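Local coordinates for putative glucoamylase (Bacteroides uniformis, PDB 4GL3), which probably hydrolyses glucosidic bonds in starch-like or related carbohydrates, as a putative glucoamylase of a family in the six-hairpin glycosidase clan, at residues 98-103 and 165-170; 170-175 and 216-221; 260-265 and 270-275; 283-288 and 318-323; 388-391 and 395-398. All coordinates share one frame; numbering follows the deposited sequence.

Interaction 1: residues 98-103 and 165-170; sequences HGMWAH and NFFTQG
His98 lays its imidazole flat over the phenyl ring of Phe166, joining two loops of a mainly helical fold, consistent with the alpha/alpha toroid of its clan: one follows helix 75-90, the other follows helix 146-161 and includes a 3-10 turn. The two rings form a face-to-face stack, centroids 3.6 Å apart and planes 12° from parallel. The closest atoms are His98 NE2 and Phe166 CZ, at 3.3 Å, so the tip nitrogen of the imidazole rides over the far rim of the phenyl ring. Trp178 meets both rings edge-to-face. The rotation of the imidazole is probably fixed from its other nitrogen, since His98 ND1 is hydrogen-bonded to Glu163 OE1, just ahead of 165-170 in the same loop.

Beyond Gly99 the chain turns inward, and Met100, built as selenomethionine, sends its side chain past Phe167 in the opposite direction. Its CG, set beside the backbone N by chi1 (-51°), is the touching group, 3.6 Å from Phe167 CE1; the bend at chi2 then carries the rest of the chain on, with Met100 CE 4.1 Å from the same carbon. The approach to the ring is oblique. Ala122 and Ile124 pack against both Met100 and Phe167, making this half of the contact buried and apolar.

On the other loop, Thr168 closes the 3-10 turn: its OG1 donates to Asn165 O at 2.7 Å, in the carbonyl plane, and accepts from Gly170 N at 3.1 Å in an ST turn.

Interaction 2: residues 170-175 and 216-221; sequences GQDVMY and YHKGWA
Beside the meeting of Asp172 and Val173 with Lys218 and Gly219, the shortest polar bond stays within the loop: Tyr175 OH donates to Gln171 OE1 over 2.6 Å, arriving 24° off the plane of the amide carbonyl. The motif is a loop laid against the last turn of a helix, here 213-220, which widens at its end into a pi-type turn closed by Ala221 N to Tyr216 O (3.1 Å).

The backbones almost touch. Val173 CA and Gly219 CA are 4.0 Å apart, an approach that suits a residue bringing no side chain between them. Asp172 O also comes within 3.1 Å of Gly219 N, but the angle is too poor for a hydrogen bond, so the closeness is one of packing. Val173 adds one methyl, CG2, turned anti to its own nitrogen and resting 3.8 Å from Gly219 CA; Tyr200 of helix 197-205 packs on the same valine.

At the solvent side, Asp172 and Lys218 run side by side, pointing the same way. Their ends do not pair: Asp172 OD1 is hydrogen-bonded to Ser214 OG, one turn earlier on the helix, and any attraction to the lysine would be through space. The lysine touches with its aliphatic part, since chi4 (88°) bends the ammonium aside. Lys218 CD lies 3.7 Å from Asp172 OD2, whereas Lys218 NZ remains 4.6 Å from that oxygen.

Interaction 3: residues 260-265 and 270-275; sequences DPRGLK and DYEEQM
Pro261 pushes its ring into the hollow between Tyr271 and Met275, one turn apart on helix 271-288. Pro261 CB is 4.1 Å from Tyr271 CB and 3.9 Å from CG of Met275, a selenomethionine, which crosses the proline at about a right angle. A type II turn, Pro261 to Leu264, thus lies against the first turn of the helix. Leu264 CD2 lies against Tyr271 CD2 at 4.2 Å, and the leucine carbonyl oxygen sits near the plane of that ring at the edge, while it accepts from Tyr271 N at 2.9 Å. Further out, Glu272 reaches over the turn, its chain extended beyond CG (chi2 171°), and its OE1 receives Gly263 N at 3.2 Å from above the carboxylate plane; its OE2 pairs with Lys276.

Asp270 is the N-cap: its OD1 accepts from Glu273 N at 3.2 Å, and weakly from Glu272 N. Lys265, bridged to Asp270 through the backbone, carries its NZ to 3.9 Å from Asp270 OD2, a long salt bridge. Tyr271 OH is hydrogen-bonded to Asp266.

Asp270 and Glu272 thus bring negative charge to the helix start, where it should interact favourably with the helix dipole, and Lys265 and Lys276 probably offset part of it.

Interaction 4: residues 283-288 and 318-323; sequences RAYCID and GNDRGV
The phenol of Tyr285 and the carboxylate of Asp320 meet edge-on, with ring and carboxylate planes 80° apart. Asp320 OD2 lies in the plane of the ring at its edge, 3.3 Å from Tyr285 CE2, and accepts a hydrogen bond from Tyr285 OH at 2.7 Å. The hydroxyl approaches OD2 on its anti side, 22° out of the carboxylate plane. The CB of Asp320 also passes close, 3.3 Å from Tyr285 OH, so the hydroxyl bears on CB as well as on OD2. Both residues hold CG anti to the backbone nitrogen (172° in Tyr285), which in the tyrosine carries the ring toward the loop.

The second carboxylate oxygen is used as well: Asp320 OD1 is hydrogen-bonded to Tyr296 OH and, weakly, receives Gly322 N at 3.4 Å. Two tyrosine hydroxyls thus hold one buried carboxylate by both oxygens, an arrangement that fixes the orientation of the carboxylate. The backbone oxygen of the same aspartate is met by Lys291 NZ and Tyr293 OH, both from the loop just after the helix.

Tyr285 projects from the last turns of helix 271-288, flanked by Pro290 and by Tyr233, which connects strands 227-232 and 235-239. Its partner sits on the loop from strand 313-314 to helix 326-331, so a single side-chain bond ties this loop to the helix and lies beside the strand pair.

Interaction 5: residues 388-391 and 395-398; sequences IENY and LIWK
Asn390 on helix 378-393 reaches over Trp397 and the first turn of helix 395-401: two consecutive helices meet across a short break, in a mainly helical fold consistent with the alpha/alpha toroid of the clan.

Hydrogen bonding centres on one atom. Asn390 OD1 accepts from Trp397 N at 3.2 Å, nearly straight at 169°, and weakly from Ile396 N at 3.2 Å. The oxygen therefore serves backbone amides at the start of the second helix.

Stacking comes next. In Asn390, chi1 (-80°) carries the amide over the indole and chi2 turns it flat, planes 6° apart. Its CB stands 3.5 Å from the centroid of the six-membered ring of Trp397, almost on the ring normal, a CH-pi contact. The two nitrogens, Asn390 ND2 and Trp397 NE1, lie 3.3 Å apart but are both donors and do not pair: the former gives to Met257 O, the latter to Tyr256 O.

Apolar packing completes the contact. While the bend at chi2 turns the Glu389 carboxylate to Arg70, Gln23 and Thr393, the methylene Glu389 CG, placed by chi1, touches Leu395 CB at 3.8 Å.

Overall arrangement
The five contacts follow one another along the chain. Interactions 1 and 2 share Gly170, and Phe167 O probably accepts from Tyr175 N (2.8 Å), so the loop 165-175 packs on 98-103 with its first part and on helix 213-220 with its second. Interaction 2 touches interaction 3 by packing alone, Tyr216 OH lying 3.7 Å from Tyr271 OH; Asp266 OD2 is a hydrogen-bond partner of both residues. Interactions 3 and 4 use opposite ends of helix 271-288, their centres about 24 Å apart. Interaction 5 packs on interaction 3, where Arg262 NE is 3.3 Å from Trp397 CZ3. Interactions 1 and 4 are furthest apart, centres about 36 Å. No ligand marks an active site here.

Interaction 1: residues 98-103 and 165-170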
# COMPACT_ATOMS: atom_id res chain seq x y z
N HIS A 98 6.82 -21.42 1.15
CA HIS A 98 7.24 -21.10 2.52
C HIS A 98 6.25 -20.13 3.20
O HIS A 98 6.64 -19.23 3.91
CB HIS A 98 8.68 -20.61 2.55
CG HIS A 98 9.70 -21.70 2.28
ND1 HIS A 98 10.23 -22.48 3.28
CD2 HIS A 98 10.31 -22.08 1.12
CE1 HIS A 98 11.09 -23.34 2.74
NE2 HIS A 98 11.15 -23.12 1.44
N GLY A 99 4.97 -20.36 2.93
CA GLY A 99 3.87 -19.56 3.44
C GLY A 99 3.57 -18.27 2.69
O GLY A 99 2.61 -17.56 3.04
N MSE A 100 4.38 -17.94 1.68
CA MSE A 100 4.23 -16.68 0.97
C MSE A 100 3.59 -16.96 -0.37
O MSE A 100 3.70 -18.08 -0.91
CB MSE A 100 5.56 -16.00 0.77
CG MSE A 100 6.42 -15.84 2.03
SE MSE A 100 5.53 -14.62 3.29
CE MSE A 100 6.88 -14.70 4.66
N TRP A 101 2.96 -15.94 -0.94
CA TRP A 101 2.45 -16.00 -2.31
C TRP A 101 3.36 -15.25 -3.28
O TRP A 101 4.20 -14.42 -2.86
CB TRP A 101 1.01 -15.42 -2.37
CG TRP A 101 0.08 -16.06 -1.36
CD1 TRP A 101 -0.57 -17.23 -1.49
CD2 TRP A 101 -0.28 -15.54 -0.06
NE1 TRP A 101 -1.37 -17.47 -0.37
CE2 TRP A 101 -1.18 -16.45 0.52
CE3 TRP A 101 0.06 -14.40 0.65
CZ2 TRP A 101 -1.70 -16.25 1.77
CZ3 TRP A 101 -0.46 -14.20 1.91
CH2 TRP A 101 -1.35 -15.11 2.45
N ALA A 102 3.16 -15.55 -4.56
CA ALA A 102 3.70 -14.79 -5.68
C ALA A 102 3.09 -13.37 -5.79
O ALA A 102 2.08 -13.05 -5.12
CB ALA A 102 3.56 -15.58 -7.00
N HIS A 103 3.76 -12.49 -6.53
CA HIS A 103 3.27 -11.14 -6.83
C HIS A 103 1.92 -11.28 -7.58
O HIS A 103 0.93 -10.66 -7.20
CB HIS A 103 4.34 -10.41 -7.61
CG HIS A 103 4.05 -8.96 -7.93
ND1 HIS A 103 5.06 -8.09 -8.33
CD2 HIS A 103 2.90 -8.25 -7.96
CE1 HIS A 103 4.53 -6.90 -8.57
NE2 HIS A 103 3.22 -6.97 -8.36
N ASN A 165 11.59 -15.65 8.55
CA ASN A 165 13.02 -15.81 8.78
C ASN A 165 13.72 -16.64 7.72
O ASN A 165 14.93 -16.47 7.53
CB ASN A 165 13.37 -16.35 10.17
CG ASN A 165 14.83 -16.10 10.51
OD1 ASN A 165 15.29 -14.97 10.48
ND2 ASN A 165 15.58 -17.18 10.84
N PHE A 166 12.98 -17.49 7.00
CA PHE A 166 13.55 -18.20 5.84
C PHE A 166 14.18 -17.21 4.84
O PHE A 166 15.18 -17.52 4.22
CB PHE A 166 12.45 -19.03 5.16
CG PHE A 166 12.89 -19.72 3.90
CD1 PHE A 166 13.68 -20.89 3.97
CD2 PHE A 166 12.60 -19.19 2.67
CE1 PHE A 166 14.07 -21.52 2.82
CE2 PHE A 166 13.03 -19.82 1.51
CZ PHE A 166 13.73 -20.99 1.61
N PHE A 167 13.56 -16.03 4.69
CA PHE A 167 13.96 -15.06 3.70
C PHE A 167 15.16 -14.23 4.08
O PHE A 167 15.59 -13.34 3.30
CB PHE A 167 12.74 -14.21 3.24
CG PHE A 167 11.71 -15.03 2.55
CD1 PHE A 167 10.76 -15.75 3.27
CD2 PHE A 167 11.76 -15.21 1.18
CE1 PHE A 167 9.86 -16.59 2.61
CE2 PHE A 167 10.84 -15.96 0.53
CZ PHE A 167 9.89 -16.67 1.25
N THR A 168 15.72 -14.49 5.26
CA THR A 168 16.99 -13.93 5.61
C THR A 168 18.22 -14.70 5.06
O THR A 168 19.35 -14.17 5.12
CB THR A 168 17.19 -13.80 7.13
OG1 THR A 168 17.30 -15.09 7.73
CG2 THR A 168 16.10 -12.96 7.79
N GLN A 169 18.02 -15.93 4.56
CA GLN A 169 19.16 -16.85 4.29
C GLN A 169 20.15 -16.94 5.46
O GLN A 169 21.31 -17.16 5.27
CB GLN A 169 19.96 -16.37 3.05
CG GLN A 169 19.10 -16.15 1.79
CD GLN A 169 19.93 -15.97 0.52
OE1 GLN A 169 20.70 -16.85 0.17
NE2 GLN A 169 19.79 -14.84 -0.14
N GLY A 170 19.68 -16.76 6.70
CA GLY A 170 20.56 -16.80 7.86
C GLY A 170 21.46 -15.57 7.99
O GLY A 170 22.36 -15.58 8.81

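Interaction 2: residues 170-175 and 216-221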
# COMPACT_ATOMS: atom_id res chain seq x y z
N GLY A 170 19.68 -16.76 6.70
CA GLY A 170 20.56 -16.80 7.86
C GLY A 170 21.46 -15.57 7.99
O GLY A 170 22.36 -15.58 8.81
N GLN A 171 21.21 -14.50 7.21
CA GLN A 171 21.98 -13.28 7.25
C GLN A 171 21.21 -12.18 8.02
O GLN A 171 20.03 -12.37 8.38
CB GLN A 171 22.20 -12.76 5.82
CG GLN A 171 22.90 -13.75 4.91
CD GLN A 171 22.94 -13.31 3.46
OE1 GLN A 171 22.79 -12.11 3.12
NE2 GLN A 171 23.16 -14.28 2.58
N ASP A 172 21.85 -11.01 8.19
CA ASP A 172 21.25 -9.85 8.83
C ASP A 172 20.58 -8.89 7.82
O ASP A 172 20.85 -7.68 7.83
CB ASP A 172 22.32 -9.13 9.66
CG ASP A 172 22.70 -9.89 10.93
OD1 ASP A 172 21.79 -10.44 11.57
OD2 ASP A 172 23.90 -9.91 11.28
N VAL A 173 19.67 -9.40 7.01
CA VAL A 173 18.91 -8.61 6.06
C VAL A 173 17.84 -9.58 5.54
O VAL A 173 17.93 -10.81 5.71
CB VAL A 173 19.82 -8.13 4.89
CG1 VAL A 173 20.30 -9.32 4.07
CG2 VAL A 173 19.16 -7.10 3.99
N MSE A 174 16.81 -9.04 4.92
CA MSE A 174 15.74 -9.86 4.30
C MSE A 174 15.78 -9.68 2.80
O MSE A 174 16.17 -8.62 2.32
CB MSE A 174 14.33 -9.49 4.84
CG MSE A 174 14.18 -9.74 6.33
SE MSE A 174 12.49 -9.06 7.02
CE MSE A 174 11.41 -10.62 6.59
N TYR A 175 15.46 -10.77 2.08
CA TYR A 175 15.44 -10.83 0.65
C TYR A 175 13.99 -10.81 0.17
O TYR A 175 13.11 -11.40 0.81
CB TYR A 175 16.19 -12.11 0.14
CG TYR A 175 17.68 -11.96 0.30
CD1 TYR A 175 18.30 -12.24 1.54
CD2 TYR A 175 18.48 -11.49 -0.75
CE1 TYR A 175 19.66 -12.07 1.72
CE2 TYR A 175 19.84 -11.28 -0.58
CZ TYR A 175 20.44 -11.58 0.64
OH TYR A 175 21.79 -11.37 0.82
N TYR A 216 16.85 -6.20 11.31
CA TYR A 216 16.31 -4.86 11.11
C TYR A 216 17.45 -3.81 11.16
O TYR A 216 17.61 -3.00 10.24
CB TYR A 216 15.28 -4.53 12.19
CG TYR A 216 14.60 -3.19 12.08
CD1 TYR A 216 13.81 -2.90 11.00
CD2 TYR A 216 14.72 -2.24 13.07
CE1 TYR A 216 13.15 -1.70 10.90
CE2 TYR A 216 14.09 -1.03 12.98
CZ TYR A 216 13.30 -0.77 11.89
OH TYR A 216 12.65 0.45 11.79
N HIS A 217 18.21 -3.81 12.24
CA HIS A 217 19.19 -2.74 12.46
C HIS A 217 20.37 -2.74 11.47
O HIS A 217 20.81 -1.68 11.06
CB HIS A 217 19.69 -2.76 13.92
CG HIS A 217 18.59 -2.47 14.89
ND1 HIS A 217 17.97 -1.24 14.97
CD2 HIS A 217 17.97 -3.26 15.80
CE1 HIS A 217 17.03 -1.28 15.90
NE2 HIS A 217 17.01 -2.50 16.42
N LYS A 218 20.83 -3.92 11.04
CA LYS A 218 21.92 -4.01 10.04
C LYS A 218 21.46 -4.12 8.59
O LYS A 218 22.15 -3.69 7.70
CB LYS A 218 22.81 -5.20 10.33
CG LYS A 218 23.55 -5.06 11.64
CD LYS A 218 24.42 -6.29 11.83
CE LYS A 218 25.46 -6.11 12.91
NZ LYS A 218 24.86 -6.49 14.22
N GLY A 219 20.31 -4.72 8.35
CA GLY A 219 19.83 -4.88 7.00
C GLY A 219 18.96 -3.73 6.51
O GLY A 219 19.31 -3.04 5.57
N TRP A 220 17.81 -3.53 7.13
CA TRP A 220 16.94 -2.45 6.73
C TRP A 220 17.60 -1.09 6.93
O TRP A 220 17.56 -0.26 6.03
CB TRP A 220 15.61 -2.50 7.47
CG TRP A 220 14.71 -1.36 7.26
CD1 TRP A 220 14.49 -0.35 8.14
CD2 TRP A 220 13.87 -1.09 6.13
NE1 TRP A 220 13.56 0.49 7.67
CE2 TRP A 220 13.17 0.09 6.42
CE3 TRP A 220 13.66 -1.70 4.90
CZ2 TRP A 220 12.26 0.66 5.55
CZ3 TRP A 220 12.75 -1.15 4.03
CH2 TRP A 220 12.07 0.02 4.35
N ALA A 221 18.21 -0.88 8.10
CA ALA A 221 18.57 0.47 8.57
C ALA A 221 19.97 0.93 8.23
O ALA A 221 20.58 1.66 9.00
CB ALA A 221 18.34 0.58 10.11

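Interaction 3: residues 260-265 and 270-275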
# COMPACT_ATOMS: atom_id res chain seq x y z
N ASP A 260 0.22 2.77 11.92
CA ASP A 260 -0.04 4.17 12.15
C ASP A 260 1.27 4.90 12.47
O ASP A 260 1.86 4.70 13.53
CB ASP A 260 -1.04 4.31 13.34
CG ASP A 260 -1.60 5.72 13.52
OD1 ASP A 260 -1.08 6.70 12.95
OD2 ASP A 260 -2.58 5.83 14.29
N PRO A 261 1.70 5.82 11.58
CA PRO A 261 2.93 6.58 11.84
C PRO A 261 2.82 7.71 12.84
O PRO A 261 3.88 8.25 13.24
CB PRO A 261 3.29 7.15 10.47
CG PRO A 261 1.98 7.36 9.82
CD PRO A 261 1.04 6.27 10.35
N ARG A 262 1.60 8.06 13.28
CA ARG A 262 1.42 9.14 14.23
C ARG A 262 1.95 8.75 15.63
O ARG A 262 1.51 7.76 16.22
CB ARG A 262 -0.05 9.56 14.28
CG ARG A 262 -0.59 10.04 12.92
CD ARG A 262 -2.08 10.32 12.95
NE ARG A 262 -2.76 9.09 13.38
CZ ARG A 262 -3.97 9.03 13.91
NH1 ARG A 262 -4.70 10.12 14.07
NH2 ARG A 262 -4.48 7.87 14.28
N GLY A 263 2.92 9.51 16.12
CA GLY A 263 3.60 9.22 17.39
C GLY A 263 4.50 8.00 17.30
O GLY A 263 5.02 7.55 18.32
N LEU A 264 4.70 7.45 16.10
CA LEU A 264 5.59 6.29 15.91
C LEU A 264 7.05 6.71 15.79
O LEU A 264 7.38 7.55 14.97
CB LEU A 264 5.16 5.51 14.68
CG LEU A 264 5.80 4.11 14.49
CD1 LEU A 264 5.28 3.14 15.54
CD2 LEU A 264 5.53 3.65 13.04
N LYS A 265 7.92 6.13 16.63
CA LYS A 265 9.33 6.51 16.70
C LYS A 265 10.19 5.27 16.93
O LYS A 265 9.85 4.44 17.77
CB LYS A 265 9.60 7.46 17.86
CG LYS A 265 8.86 8.81 17.83
CD LYS A 265 9.43 9.73 18.92
CE LYS A 265 8.98 11.19 18.85
NZ LYS A 265 7.51 11.30 18.98
N ASP A 270 11.37 9.83 13.67
CA ASP A 270 9.97 10.11 14.02
C ASP A 270 9.19 9.96 12.74
O ASP A 270 9.32 10.77 11.81
CB ASP A 270 9.88 11.52 14.59
CG ASP A 270 8.46 12.00 14.82
OD1 ASP A 270 7.50 11.46 14.26
OD2 ASP A 270 8.31 12.97 15.55
N TYR A 271 8.38 8.91 12.67
CA TYR A 271 7.76 8.54 11.40
C TYR A 271 6.66 9.49 10.99
O TYR A 271 6.40 9.65 9.80
CB TYR A 271 7.33 7.08 11.37
CG TYR A 271 8.57 6.22 11.28
CD1 TYR A 271 9.21 6.02 10.07
CD2 TYR A 271 9.17 5.69 12.43
CE1 TYR A 271 10.40 5.29 9.99
CE2 TYR A 271 10.34 4.95 12.35
CZ TYR A 271 10.96 4.77 11.13
OH TYR A 271 12.15 4.06 11.05
N GLU A 272 6.04 10.15 11.95
CA GLU A 272 5.06 11.17 11.62
C GLU A 272 5.73 12.34 10.88
O GLU A 272 5.19 12.86 9.89
CB GLU A 272 4.36 11.68 12.88
CG GLU A 272 3.19 12.61 12.57
CD GLU A 272 2.36 12.95 13.83
OE1 GLU A 272 2.69 12.47 14.95
OE2 GLU A 272 1.39 13.68 13.68
N GLU A 273 6.88 12.77 11.38
CA GLU A 273 7.69 13.78 10.72
C GLU A 273 8.09 13.31 9.31
O GLU A 273 8.02 14.07 8.36
CB GLU A 273 8.94 14.09 11.54
CG GLU A 273 9.71 15.31 11.05
CD GLU A 273 11.10 15.50 11.69
OE1 GLU A 273 11.58 14.65 12.50
OE2 GLU A 273 11.75 16.52 11.35
N GLN A 274 8.50 12.04 9.18
CA GLN A 274 8.93 11.52 7.89
C GLN A 274 7.80 11.67 6.85
O GLN A 274 8.05 12.12 5.71
CB GLN A 274 9.34 10.03 7.99
CG GLN A 274 9.68 9.36 6.64
CD GLN A 274 10.92 9.94 5.95
OE1 GLN A 274 11.74 10.62 6.59
NE2 GLN A 274 11.08 9.66 4.64
N MSE A 275 6.58 11.26 7.23
CA MSE A 275 5.48 11.17 6.26
C MSE A 275 5.06 12.60 5.85
O MSE A 275 4.83 12.87 4.66
CB MSE A 275 4.27 10.41 6.79
CG MSE A 275 4.51 9.00 7.22
SE MSE A 275 5.62 8.01 6.03
CE MSE A 275 6.71 7.06 7.35

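Interaction 4: residues 283-288 and 318-323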
# COMPACT_ATOMS: atom_id res chain seq x y z
N ARG A 283 5.12 17.96 -2.81
CA ARG A 283 4.31 19.10 -3.18
C ARG A 283 5.13 20.33 -3.53
O ARG A 283 4.84 21.00 -4.52
CB ARG A 283 3.31 19.44 -2.07
CG ARG A 283 2.49 20.68 -2.34
CD ARG A 283 1.53 20.97 -1.19
NE ARG A 283 0.76 22.20 -1.37
CZ ARG A 283 1.17 23.40 -0.97
NH1 ARG A 283 2.34 23.54 -0.38
NH2 ARG A 283 0.41 24.46 -1.14
N ALA A 284 6.13 20.67 -2.71
CA ALA A 284 6.97 21.85 -2.97
C ALA A 284 7.69 21.71 -4.31
O ALA A 284 7.82 22.69 -5.05
CB ALA A 284 7.97 22.14 -1.83
N TYR A 285 8.16 20.49 -4.62
CA TYR A 285 8.79 20.25 -5.91
C TYR A 285 7.81 20.63 -7.04
O TYR A 285 8.18 21.33 -8.00
CB TYR A 285 9.30 18.82 -6.09
CG TYR A 285 9.77 18.56 -7.50
CD1 TYR A 285 11.05 18.87 -7.89
CD2 TYR A 285 8.89 18.11 -8.46
CE1 TYR A 285 11.49 18.66 -9.19
CE2 TYR A 285 9.30 17.93 -9.77
CZ TYR A 285 10.60 18.19 -10.13
OH TYR A 285 10.98 18.03 -11.43
N CYS A 286 6.56 20.21 -6.90
CA CYS A 286 5.58 20.45 -7.94
C CYS A 286 5.28 21.91 -8.10
O CYS A 286 5.11 22.41 -9.24
CB CYS A 286 4.33 19.61 -7.68
SG CYS A 286 4.62 17.81 -7.87
N ILE A 287 5.24 22.62 -6.98
CA ILE A 287 5.01 24.06 -7.02
C ILE A 287 6.21 24.76 -7.63
O ILE A 287 6.05 25.65 -8.45
CB ILE A 287 4.68 24.65 -5.62
CG1 ILE A 287 3.35 24.07 -5.11
CG2 ILE A 287 4.65 26.18 -5.66
CD1 ILE A 287 3.07 24.37 -3.65
N ASP A 288 7.42 24.35 -7.26
CA ASP A 288 8.63 24.89 -7.91
C ASP A 288 8.59 24.65 -9.43
O ASP A 288 8.92 25.54 -10.19
CB ASP A 288 9.90 24.25 -7.33
CG ASP A 288 11.16 24.94 -7.80
OD1 ASP A 288 11.20 26.18 -7.77
OD2 ASP A 288 12.11 24.26 -8.21
N GLY A 318 13.07 13.27 -8.62
CA GLY A 318 14.27 12.89 -9.39
C GLY A 318 14.00 12.10 -10.67
O GLY A 318 14.93 11.64 -11.32
N ASN A 319 12.72 11.95 -11.04
CA ASN A 319 12.29 11.27 -12.26
C ASN A 319 10.92 11.83 -12.64
O ASN A 319 9.86 11.15 -12.52
CB ASN A 319 12.20 9.77 -12.03
CG ASN A 319 11.73 9.00 -13.26
OD1 ASN A 319 11.98 9.41 -14.38
ND2 ASN A 319 11.03 7.90 -13.04
N ASP A 320 10.94 13.08 -13.07
CA ASP A 320 9.75 13.85 -13.35
C ASP A 320 9.59 13.88 -14.86
O ASP A 320 10.40 14.47 -15.54
CB ASP A 320 9.93 15.25 -12.80
CG ASP A 320 8.73 16.15 -13.07
OD1 ASP A 320 7.61 15.67 -13.36
OD2 ASP A 320 8.92 17.38 -12.99
N ARG A 321 8.52 13.25 -15.35
CA ARG A 321 8.27 13.07 -16.78
C ARG A 321 7.02 13.80 -17.25
O ARG A 321 6.52 13.54 -18.35
CB ARG A 321 8.12 11.58 -17.09
CG ARG A 321 9.13 10.69 -16.37
CD ARG A 321 9.39 9.38 -17.09
NE ARG A 321 10.70 8.87 -16.70
CZ ARG A 321 11.29 7.82 -17.24
NH1 ARG A 321 10.71 7.16 -18.22
NH2 ARG A 321 12.46 7.41 -16.78
N GLY A 322 6.48 14.68 -16.40
CA GLY A 322 5.28 15.49 -16.72
C GLY A 322 3.95 14.86 -16.29
O GLY A 322 2.89 15.40 -16.61
N VAL A 323 4.02 13.73 -15.58
CA VAL A 323 2.88 12.90 -15.20
C VAL A 323 2.57 13.17 -13.71
O VAL A 323 3.42 13.01 -12.85
CB VAL A 323 3.19 11.39 -15.42
CG1 VAL A 323 2.05 10.48 -14.94
CG2 VAL A 323 3.55 11.12 -16.90

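Interaction 5: residues 388-391 and 395-398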
# COMPACT_ATOMS: atom_id res chain seq x y z
N ILE A 388 -7.90 7.79 2.99
CA ILE A 388 -9.01 8.70 3.25
C ILE A 388 -9.67 8.23 4.53
O ILE A 388 -9.90 9.03 5.45
CB ILE A 388 -10.04 8.82 2.10
CG1 ILE A 388 -9.44 9.63 0.92
CG2 ILE A 388 -11.37 9.44 2.59
CD1 ILE A 388 -10.26 9.53 -0.37
N GLU A 389 -9.93 6.93 4.66
CA GLU A 389 -10.60 6.51 5.88
C GLU A 389 -9.73 6.72 7.15
O GLU A 389 -10.26 7.12 8.20
CB GLU A 389 -11.04 5.03 5.82
CG GLU A 389 -11.97 4.64 6.94
CD GLU A 389 -13.23 5.49 6.95
OE1 GLU A 389 -13.73 5.75 5.83
OE2 GLU A 389 -13.70 5.88 8.05
N ASN A 390 -8.45 6.39 7.07
CA ASN A 390 -7.55 6.65 8.18
C ASN A 390 -7.58 8.13 8.61
O ASN A 390 -7.64 8.42 9.80
CB ASN A 390 -6.12 6.22 7.88
CG ASN A 390 -5.92 4.73 8.07
OD1 ASN A 390 -6.64 4.12 8.88
ND2 ASN A 390 -4.94 4.12 7.33
N TYR A 391 -7.55 9.04 7.65
CA TYR A 391 -7.75 10.48 7.96
C TYR A 391 -9.07 10.73 8.64
O TYR A 391 -9.12 11.48 9.60
CB TYR A 391 -7.67 11.33 6.69
CG TYR A 391 -8.16 12.75 6.85
CD1 TYR A 391 -7.50 13.63 7.70
CD2 TYR A 391 -9.30 13.19 6.19
CE1 TYR A 391 -7.92 14.93 7.86
CE2 TYR A 391 -9.74 14.51 6.34
CZ TYR A 391 -9.03 15.35 7.19
OH TYR A 391 -9.43 16.62 7.38
N LEU A 395 -9.72 4.19 11.20
CA LEU A 395 -10.27 2.84 11.19
C LEU A 395 -9.23 1.73 11.02
O LEU A 395 -9.17 0.83 11.88
CB LEU A 395 -11.32 2.67 10.08
CG LEU A 395 -11.99 1.28 10.01
CD1 LEU A 395 -12.84 1.01 11.28
CD2 LEU A 395 -12.86 1.16 8.76
N ILE A 396 -8.44 1.76 9.94
CA ILE A 396 -7.58 0.60 9.64
C ILE A 396 -6.35 0.59 10.56
O ILE A 396 -5.92 -0.46 11.03
CB ILE A 396 -7.19 0.55 8.14
CG1 ILE A 396 -8.45 0.48 7.26
CG2 ILE A 396 -6.25 -0.62 7.85
CD1 ILE A 396 -9.47 -0.58 7.61
N TRP A 397 -5.82 1.78 10.83
CA TRP A 397 -4.80 1.96 11.86
C TRP A 397 -5.19 1.38 13.21
O TRP A 397 -4.44 0.64 13.81
CB TRP A 397 -4.53 3.44 12.08
CG TRP A 397 -3.74 4.10 11.01
CD1 TRP A 397 -2.85 3.52 10.15
CD2 TRP A 397 -3.72 5.51 10.71
NE1 TRP A 397 -2.31 4.46 9.31
CE2 TRP A 397 -2.81 5.70 9.65
CE3 TRP A 397 -4.41 6.60 11.21
CZ2 TRP A 397 -2.55 6.96 9.10
CZ3 TRP A 397 -4.14 7.86 10.68
CH2 TRP A 397 -3.22 8.02 9.62
N LYS A 398 -6.36 1.68 13.71
CA LYS A 398 -6.75 1.12 15.01
C LYS A 398 -6.81 -0.41 14.99
O LYS A 398 -6.39 -1.05 15.93
CB LYS A 398 -8.08 1.67 15.51
CG LYS A 398 -8.03 3.14 15.90
CD LYS A 398 -9.40 3.63 16.41
CE LYS A 398 -9.74 5.03 15.93
NZ LYS A 398 -8.92 6.10 16.57